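Side-chain contacts in putative serine protease (Human astrovirus 1, PDB 2W5E), which probably cleaves the viral polyprotein into functional products, as a trypsin-like protease domain with a serine charge-relay system: residues K57-P62 and F68-G73; T93-V98 and L102-A107; L116-R121 and A129-K134. All coordinates share one frame; numbering follows the deposited sequence.

Contact 1: residues K57-P62 and F68-G73; sequences KVRYMP and FITCPG
Phe68 O is gripped by two successive backbone amides of the facing strand, Arg59 N at 2.7 Å and Tyr60 N at 3.2 Å. Both hydrogens point fairly well at the oxygen, with an N-H...O angle of 155° for Arg59. Two residues facing one is the definition of a classic beta bulge, and the register bears it out: Val58 pairs with Ile69, yet Tyr60 pairs with Phe68. Tyr60 O returns a bond from Phe68 N, and Lys57 O accepts from Thr70 N. The bulge lies in the hairpin of strands 52-60 and 66-70, part of the first barrel of the trypsin-like fold, and the turn between them carries the catalytic Asp65. On one face Val58 and Ile69 lie beside each other; on the other the Phe68 ring is enclosed. Tyr60 runs alongside it, where Tyr60 CD2 lies 4.0 Å from Phe68 CD2, while Pro62 CG reaches the ring edge, in its plane, 3.9 Å from Phe68 CE2. Arg59 starts out extended, then bends at chi3 (73°), which brings the guanidinium back beside Phe68, obliquely to the ring. There NH2 lies 3.5 Å from Phe68 CB, with the guanidinium and ring planes 41° apart, too inclined for a parallel stack. Thr70 OG1 touches the root of the same arginine, 3.5 Å from Arg59 CB. The guanidinium has firmer partners beyond the hairpin, for its NH2 makes a salt bridge to Asp31 and a hydrogen bond to Phe160 O.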
# COMPACT_ATOMS: atom_id res chain seq x y z
N LYS A 57 -9.96 -7.46 -29.24
CA LYS A 57 -9.97 -6.84 -30.55
C LYS A 57 -8.97 -5.70 -30.68
O LYS A 57 -8.92 -4.81 -29.82
CB LYS A 57 -11.38 -6.32 -30.87
CG LYS A 57 -11.56 -5.87 -32.31
CD LYS A 57 -12.97 -5.32 -32.55
CE LYS A 57 -13.23 -5.12 -34.03
NZ LYS A 57 -14.62 -4.66 -34.31
N VAL A 58 -8.19 -5.74 -31.75
CA VAL A 58 -7.29 -4.64 -32.10
C VAL A 58 -8.10 -3.36 -32.26
O VAL A 58 -9.13 -3.35 -32.93
CB VAL A 58 -6.47 -4.94 -33.38
CG1 VAL A 58 -5.60 -3.75 -33.78
CG2 VAL A 58 -5.61 -6.18 -33.19
N ARG A 59 -7.64 -2.29 -31.61
CA ARG A 59 -8.32 -0.98 -31.64
C ARG A 59 -7.72 -0.04 -32.69
O ARG A 59 -8.46 0.58 -33.46
CB ARG A 59 -8.27 -0.33 -30.25
CG ARG A 59 -8.78 1.10 -30.21
CD ARG A 59 -8.80 1.69 -28.80
NE ARG A 59 -7.47 2.01 -28.27
CZ ARG A 59 -6.72 3.04 -28.66
NH1 ARG A 59 -7.14 3.86 -29.62
NH2 ARG A 59 -5.54 3.24 -28.10
N TYR A 60 -6.39 0.06 -32.72
CA TYR A 60 -5.72 1.10 -33.50
C TYR A 60 -4.28 0.71 -33.88
O TYR A 60 -3.52 0.22 -33.04
CB TYR A 60 -5.74 2.42 -32.71
CG TYR A 60 -5.02 3.59 -33.35
CD1 TYR A 60 -5.25 3.96 -34.68
CD2 TYR A 60 -4.12 4.36 -32.60
CE1 TYR A 60 -4.59 5.05 -35.25
CE2 TYR A 60 -3.46 5.44 -33.16
CZ TYR A 60 -3.69 5.78 -34.49
OH TYR A 60 -3.03 6.86 -35.04
N MET A 61 -3.94 0.94 -35.14
CA MET A 61 -2.62 0.65 -35.69
C MET A 61 -2.03 1.93 -36.27
O MET A 61 -2.26 2.24 -37.44
CB MET A 61 -2.69 -0.41 -36.80
CG MET A 61 -3.33 -1.73 -36.42
SD MET A 61 -2.23 -2.82 -35.51
CE MET A 61 -1.06 -3.30 -36.78
N PRO A 62 -1.26 2.69 -35.46
CA PRO A 62 -0.65 3.93 -35.96
C PRO A 62 0.48 3.68 -36.96
O PRO A 62 0.78 2.53 -37.29
CB PRO A 62 -0.11 4.59 -34.69
CG PRO A 62 0.15 3.46 -33.77
CD PRO A 62 -0.92 2.45 -34.05
N PHE A 68 -2.45 -1.17 -30.61
CA PHE A 68 -3.28 -0.95 -29.43
C PHE A 68 -4.51 -1.86 -29.47
O PHE A 68 -5.29 -1.83 -30.42
CB PHE A 68 -3.70 0.52 -29.32
CG PHE A 68 -2.54 1.46 -29.10
CD1 PHE A 68 -2.09 1.75 -27.82
CD2 PHE A 68 -1.91 2.06 -30.18
CE1 PHE A 68 -1.01 2.62 -27.61
CE2 PHE A 68 -0.83 2.92 -29.99
CZ PHE A 68 -0.39 3.21 -28.70
N ILE A 69 -4.65 -2.66 -28.42
CA ILE A 69 -5.73 -3.63 -28.29
C ILE A 69 -6.63 -3.21 -27.13
O ILE A 69 -6.14 -2.88 -26.05
CB ILE A 69 -5.15 -5.04 -28.02
CG1 ILE A 69 -4.25 -5.49 -29.19
CG2 ILE A 69 -6.25 -6.06 -27.74
CD1 ILE A 69 -3.21 -6.53 -28.82
N THR A 70 -7.95 -3.20 -27.35
CA THR A 70 -8.91 -2.92 -26.27
C THR A 70 -8.84 -4.02 -25.21
O THR A 70 -8.99 -5.20 -25.53
CB THR A 70 -10.35 -2.75 -26.83
OG1 THR A 70 -10.37 -1.66 -27.76
CG2 THR A 70 -11.35 -2.47 -25.72
N CYS A 71 -8.59 -3.64 -23.96
CA CYS A 71 -8.58 -4.62 -22.87
C CYS A 71 -9.98 -5.19 -22.69
O CYS A 71 -10.94 -4.42 -22.58
CB CYS A 71 -8.06 -4.02 -21.55
SG CYS A 71 -7.86 -5.25 -20.23
N PRO A 72 -10.11 -6.53 -22.69
CA PRO A 72 -11.39 -7.18 -22.43
C PRO A 72 -12.02 -6.69 -21.12
O PRO A 72 -11.30 -6.47 -20.14
CB PRO A 72 -11.01 -8.65 -22.32
CG PRO A 72 -9.82 -8.79 -23.17
CD PRO A 72 -9.05 -7.51 -22.98
N GLY A 73 -13.34 -6.51 -21.13
CA GLY A 73 -14.07 -5.97 -19.98
C GLY A 73 -13.98 -6.81 -18.72
O GLY A 73 -14.06 -6.28 -17.61

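Contact 2: residues T93-V98 and L102-A107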
# COMPACT_ATOMS: atom_id res chain seq x y z
N THR A 93 14.72 -0.69 -17.84
CA THR A 93 14.35 -2.03 -17.39
C THR A 93 13.46 -2.60 -18.50
O THR A 93 12.49 -1.96 -18.91
CB THR A 93 13.55 -1.99 -16.05
OG1 THR A 93 14.32 -1.34 -15.03
CG2 THR A 93 13.19 -3.41 -15.58
N VAL A 94 13.81 -3.78 -19.00
CA VAL A 94 13.00 -4.45 -20.02
C VAL A 94 12.35 -5.69 -19.41
O VAL A 94 13.04 -6.52 -18.82
CB VAL A 94 13.83 -4.84 -21.28
CG1 VAL A 94 12.91 -5.31 -22.42
CG2 VAL A 94 14.68 -3.68 -21.75
N MET A 95 11.02 -5.80 -19.55
CA MET A 95 10.26 -6.94 -19.02
C MET A 95 9.54 -7.64 -20.15
O MET A 95 8.79 -7.00 -20.89
CB MET A 95 9.18 -6.48 -18.03
CG MET A 95 9.60 -5.57 -16.90
SD MET A 95 8.16 -5.30 -15.83
CE MET A 95 7.09 -4.29 -16.84
N ALA A 96 9.74 -8.95 -20.27
CA ALA A 96 9.18 -9.73 -21.37
C ALA A 96 8.79 -11.13 -20.93
O ALA A 96 9.34 -11.67 -19.96
CB ALA A 96 10.18 -9.80 -22.52
N TYR A 97 7.82 -11.71 -21.64
CA TYR A 97 7.57 -13.14 -21.55
C TYR A 97 8.32 -13.83 -22.68
O TYR A 97 8.09 -13.55 -23.86
CB TYR A 97 6.07 -13.47 -21.61
CG TYR A 97 5.38 -13.43 -20.27
CD1 TYR A 97 5.65 -14.38 -19.30
CD2 TYR A 97 4.46 -12.43 -19.98
CE1 TYR A 97 5.02 -14.35 -18.06
CE2 TYR A 97 3.81 -12.39 -18.75
CZ TYR A 97 4.11 -13.34 -17.79
OH TYR A 97 3.46 -13.30 -16.58
N VAL A 98 9.25 -14.69 -22.30
CA VAL A 98 10.07 -15.43 -23.26
C VAL A 98 9.71 -16.89 -23.08
O VAL A 98 10.04 -17.49 -22.06
CB VAL A 98 11.58 -15.19 -23.02
CG1 VAL A 98 12.41 -16.00 -24.00
CG2 VAL A 98 11.92 -13.70 -23.12
N LEU A 102 8.94 -15.36 -17.37
CA LEU A 102 9.24 -13.95 -17.23
C LEU A 102 10.76 -13.75 -17.31
O LEU A 102 11.50 -14.50 -16.69
CB LEU A 102 8.72 -13.42 -15.88
CG LEU A 102 9.14 -12.00 -15.52
CD1 LEU A 102 8.42 -10.99 -16.39
CD2 LEU A 102 8.91 -11.71 -14.03
N VAL A 103 11.19 -12.76 -18.08
CA VAL A 103 12.60 -12.32 -18.07
C VAL A 103 12.64 -10.79 -17.91
O VAL A 103 12.13 -10.06 -18.76
CB VAL A 103 13.38 -12.72 -19.35
CG1 VAL A 103 14.86 -12.30 -19.23
CG2 VAL A 103 13.28 -14.22 -19.60
N VAL A 104 13.26 -10.35 -16.82
CA VAL A 104 13.42 -8.92 -16.53
C VAL A 104 14.90 -8.58 -16.39
O VAL A 104 15.63 -9.25 -15.65
CB VAL A 104 12.66 -8.50 -15.24
CG1 VAL A 104 12.97 -7.05 -14.87
CG2 VAL A 104 11.16 -8.71 -15.40
N SER A 105 15.35 -7.55 -17.10
CA SER A 105 16.73 -7.09 -16.99
C SER A 105 16.89 -5.59 -17.20
O SER A 105 16.08 -4.95 -17.89
CB SER A 105 17.63 -7.86 -17.96
OG SER A 105 17.22 -7.65 -19.30
N THR A 106 17.93 -5.03 -16.58
CA THR A 106 18.29 -3.63 -16.76
C THR A 106 19.40 -3.51 -17.80
O THR A 106 20.06 -4.50 -18.12
CB THR A 106 18.80 -3.00 -15.44
OG1 THR A 106 19.92 -3.76 -14.96
CG2 THR A 106 17.70 -2.97 -14.39
N ALA A 107 19.59 -2.31 -18.33
CA ALA A 107 20.66 -2.04 -19.29
C ALA A 107 20.85 -0.54 -19.49
O ALA A 107 19.91 0.23 -19.38
CB ALA A 107 20.36 -2.71 -20.64
O HOH W 1 13.83 -8.78 -20.53
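Strands 91-98 and 101-112 form an antiparallel hairpin of the second barrel of this trypsin-like protease, and segments 93-98 and 102-107 pair in unbroken register, their directions 164° apart. Val94 with Ser105 and Ala96 with Val103 are the hydrogen-bonded pairs. Val94 N gives the shortest bond of the ladder, 2.8 Å to Ser105 O, with the hydrogen almost in line (172°). Val103 N to Ala96 O, at 2.9 Å, is equally straight. A water donates to Val94 O at 2.9 Å and to Val103 O at 2.8 Å, bridging two carbonyls on different strands that already accept amide hydrogens. Side chains alternate between the faces. On the face with Thr93, Met95 and Tyr97, the two methyls of Val104 reach different residues: CG1, held anti to the backbone N (chi1 173°), meets Thr93 CG2 at 3.7 Å, and CG2 lies 3.8 Å from Met95 CG. Met95 and Val104 start out side by side before the methionine bends at its thioether and turns aside. On the other face, with Val94 and Ala96, Val98 and Val103 touch methyl to methyl, Val98 CG2 to Val103 CG2 3.8 Å. Thr93 OG1 is hydrogen-bonded to His5 ND1, a residue of the N-terminal histidine run that binds a cadmium ion with His3 and Cys91, whereas Thr106 OG1 bonds to Leu102 N of a neighbouring subunit, where Val104 also continues the sheet. Within the chain, strand 13-18 packs on Met95, Tyr97 and Leu102, and strand 130-132 borders strand 91-98, placing Val131 against Val94 and Pro130 against Met95.

Contact 3: residues L116-R121 and A129-K134; sequences LSYAVR and APVCDK
Val131 meets Leu116 and Tyr118 across the interior of the second beta-barrel of the trypsin-like fold, where strand 130-132 faces strand 115-119. The two are not paired in the sheet: the nearest alpha carbons, those of Leu116 and Val131, are 8.9 Å apart, and no hydrogen bond joins the segments, so side chains alone span the gap. From CB, which points toward the other strand, Val131 sends out its two methyls. With chi1 at -176°, CG1 takes the branch anti to N and goes to Leu116, whose CD2 it meets at 3.9 Å. The same methyl also stands over one face of the Tyr118 ring, 4.2 Å above the plane and displaced toward the rim, nearest to CE2. CG2 instead meets the phenol end of the tyrosine, 3.7 Å from Tyr118 CZ. Tyr118 and Val131 are both buried. The tyrosine directs its ring inward with CG lying between its backbone N and carbonyl carbon (chi1 43°), and its face is turned to the valine. Its hydroxyl has a polar partner in His142 ND1, to which it is hydrogen-bonded, so the buried oxygen is satisfied although its neighbour here is a methyl. Val94 packs against Tyr118 and Val92 against Val131, both from strand 91-98, while Ala140 of strand 138-146 adjoins Leu116. The closest approach of the whole contact is at the tip of the tyrosine, with OH 3.3 Å from Val131 CG2.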
# COMPACT_ATOMS: atom_id res chain seq x y z
N LEU A 116 15.37 3.11 -29.63
CA LEU A 116 16.13 2.91 -28.41
C LEU A 116 16.88 1.59 -28.52
O LEU A 116 16.28 0.56 -28.85
CB LEU A 116 15.18 2.93 -27.21
CG LEU A 116 15.66 3.15 -25.77
CD1 LEU A 116 16.41 4.46 -25.61
CD2 LEU A 116 14.46 3.10 -24.83
N SER A 117 18.19 1.62 -28.28
CA SER A 117 19.03 0.41 -28.30
C SER A 117 19.58 0.11 -26.92
O SER A 117 19.93 1.03 -26.17
CB SER A 117 20.18 0.56 -29.29
OG SER A 117 19.68 0.69 -30.60
N TYR A 118 19.68 -1.17 -26.60
CA TYR A 118 20.02 -1.64 -25.25
C TYR A 118 20.40 -3.10 -25.32
O TYR A 118 19.91 -3.85 -26.17
CB TYR A 118 18.82 -1.47 -24.30
CG TYR A 118 17.51 -1.89 -24.94
CD1 TYR A 118 17.04 -3.20 -24.82
CD2 TYR A 118 16.75 -0.98 -25.68
CE1 TYR A 118 15.85 -3.59 -25.42
CE2 TYR A 118 15.57 -1.36 -26.29
CZ TYR A 118 15.13 -2.67 -26.15
OH TYR A 118 13.96 -3.05 -26.75
N ALA A 119 21.28 -3.51 -24.40
CA ALA A 119 21.66 -4.91 -24.26
C ALA A 119 20.46 -5.73 -23.77
O ALA A 119 19.68 -5.26 -22.94
CB ALA A 119 22.81 -5.04 -23.30
N VAL A 120 20.32 -6.94 -24.31
CA VAL A 120 19.27 -7.86 -23.89
C VAL A 120 19.87 -9.18 -23.40
O VAL A 120 20.99 -9.54 -23.78
CB VAL A 120 18.19 -8.11 -24.99
CG1 VAL A 120 17.33 -6.87 -25.19
CG2 VAL A 120 18.81 -8.57 -26.31
N ARG A 121 19.13 -9.90 -22.56
CA ARG A 121 19.62 -11.13 -21.96
C ARG A 121 19.31 -12.39 -22.78
O ARG A 121 19.88 -13.45 -22.53
CB ARG A 121 19.11 -11.27 -20.52
CG ARG A 121 19.77 -10.30 -19.53
CD ARG A 121 21.18 -10.73 -19.18
NE ARG A 121 21.98 -9.65 -18.62
CZ ARG A 121 23.27 -9.76 -18.29
NH1 ARG A 121 23.92 -10.90 -18.48
NH2 ARG A 121 23.91 -8.71 -17.78
N ALA A 129 7.52 -6.34 -25.81
CA ALA A 129 7.93 -6.05 -24.42
C ALA A 129 8.06 -4.56 -24.13
O ALA A 129 8.64 -3.81 -24.93
CB ALA A 129 9.24 -6.74 -24.11
N PRO A 130 7.51 -4.11 -22.99
CA PRO A 130 7.69 -2.72 -22.61
C PRO A 130 9.15 -2.45 -22.21
O PRO A 130 9.76 -3.26 -21.50
CB PRO A 130 6.76 -2.56 -21.40
CG PRO A 130 6.67 -3.93 -20.81
CD PRO A 130 6.73 -4.86 -21.99
N VAL A 131 9.69 -1.35 -22.69
CA VAL A 131 11.00 -0.88 -22.27
C VAL A 131 10.75 0.32 -21.35
O VAL A 131 10.28 1.35 -21.81
CB VAL A 131 11.90 -0.50 -23.47
CG1 VAL A 131 13.30 -0.11 -22.99
CG2 VAL A 131 12.00 -1.67 -24.45
N CYS A 132 11.07 0.16 -20.07
CA CYS A 132 10.75 1.17 -19.05
C CYS A 132 11.97 1.96 -18.59
O CYS A 132 13.09 1.52 -18.77
CB CYS A 132 10.10 0.49 -17.83
SG CYS A 132 8.55 -0.36 -18.19
N ASP A 133 11.74 3.14 -18.00
CA ASP A 133 12.82 3.89 -17.34
C ASP A 133 13.13 3.30 -15.96
O ASP A 133 12.56 2.28 -15.58
CB ASP A 133 12.51 5.41 -17.28
CG ASP A 133 11.31 5.76 -16.39
OD1 ASP A 133 10.88 4.94 -15.54
OD2 ASP A 133 10.79 6.88 -16.54
N LYS A 134 14.03 3.95 -15.22
CA LYS A 134 14.46 3.47 -13.89
C LYS A 134 13.35 3.52 -12.84
O LYS A 134 13.50 2.96 -11.75
CB LYS A 134 15.70 4.24 -13.39
CG LYS A 134 15.51 5.75 -13.26
CD LYS A 134 16.84 6.40 -12.87
CE LYS A 134 17.12 7.64 -13.71
NZ LYS A 134 16.61 8.89 -13.08

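In the fold
The three contacts follow one another along the chain and divide between the two six-stranded antiparallel barrels of the trypsin-like fold. Contact 1 belongs to the first barrel; contacts 2 and 3 share the second. Contact 1 lies about 23 Å, centre to centre, from each of the others and on the opposite side of the chain's centre. Contacts 2 and 3 are only about 8 Å apart between centres and touch directly, Thr93 O lying 2.8 Å from Cys132 N, a probable hydrogen bond between neighbouring strands. His37 and Asp65 come from the first-barrel part of the chain, and Ser127 lies two residues before segment 129-134; as in trypsin-like proteases generally, both barrels supply the triad, at the cleft between them.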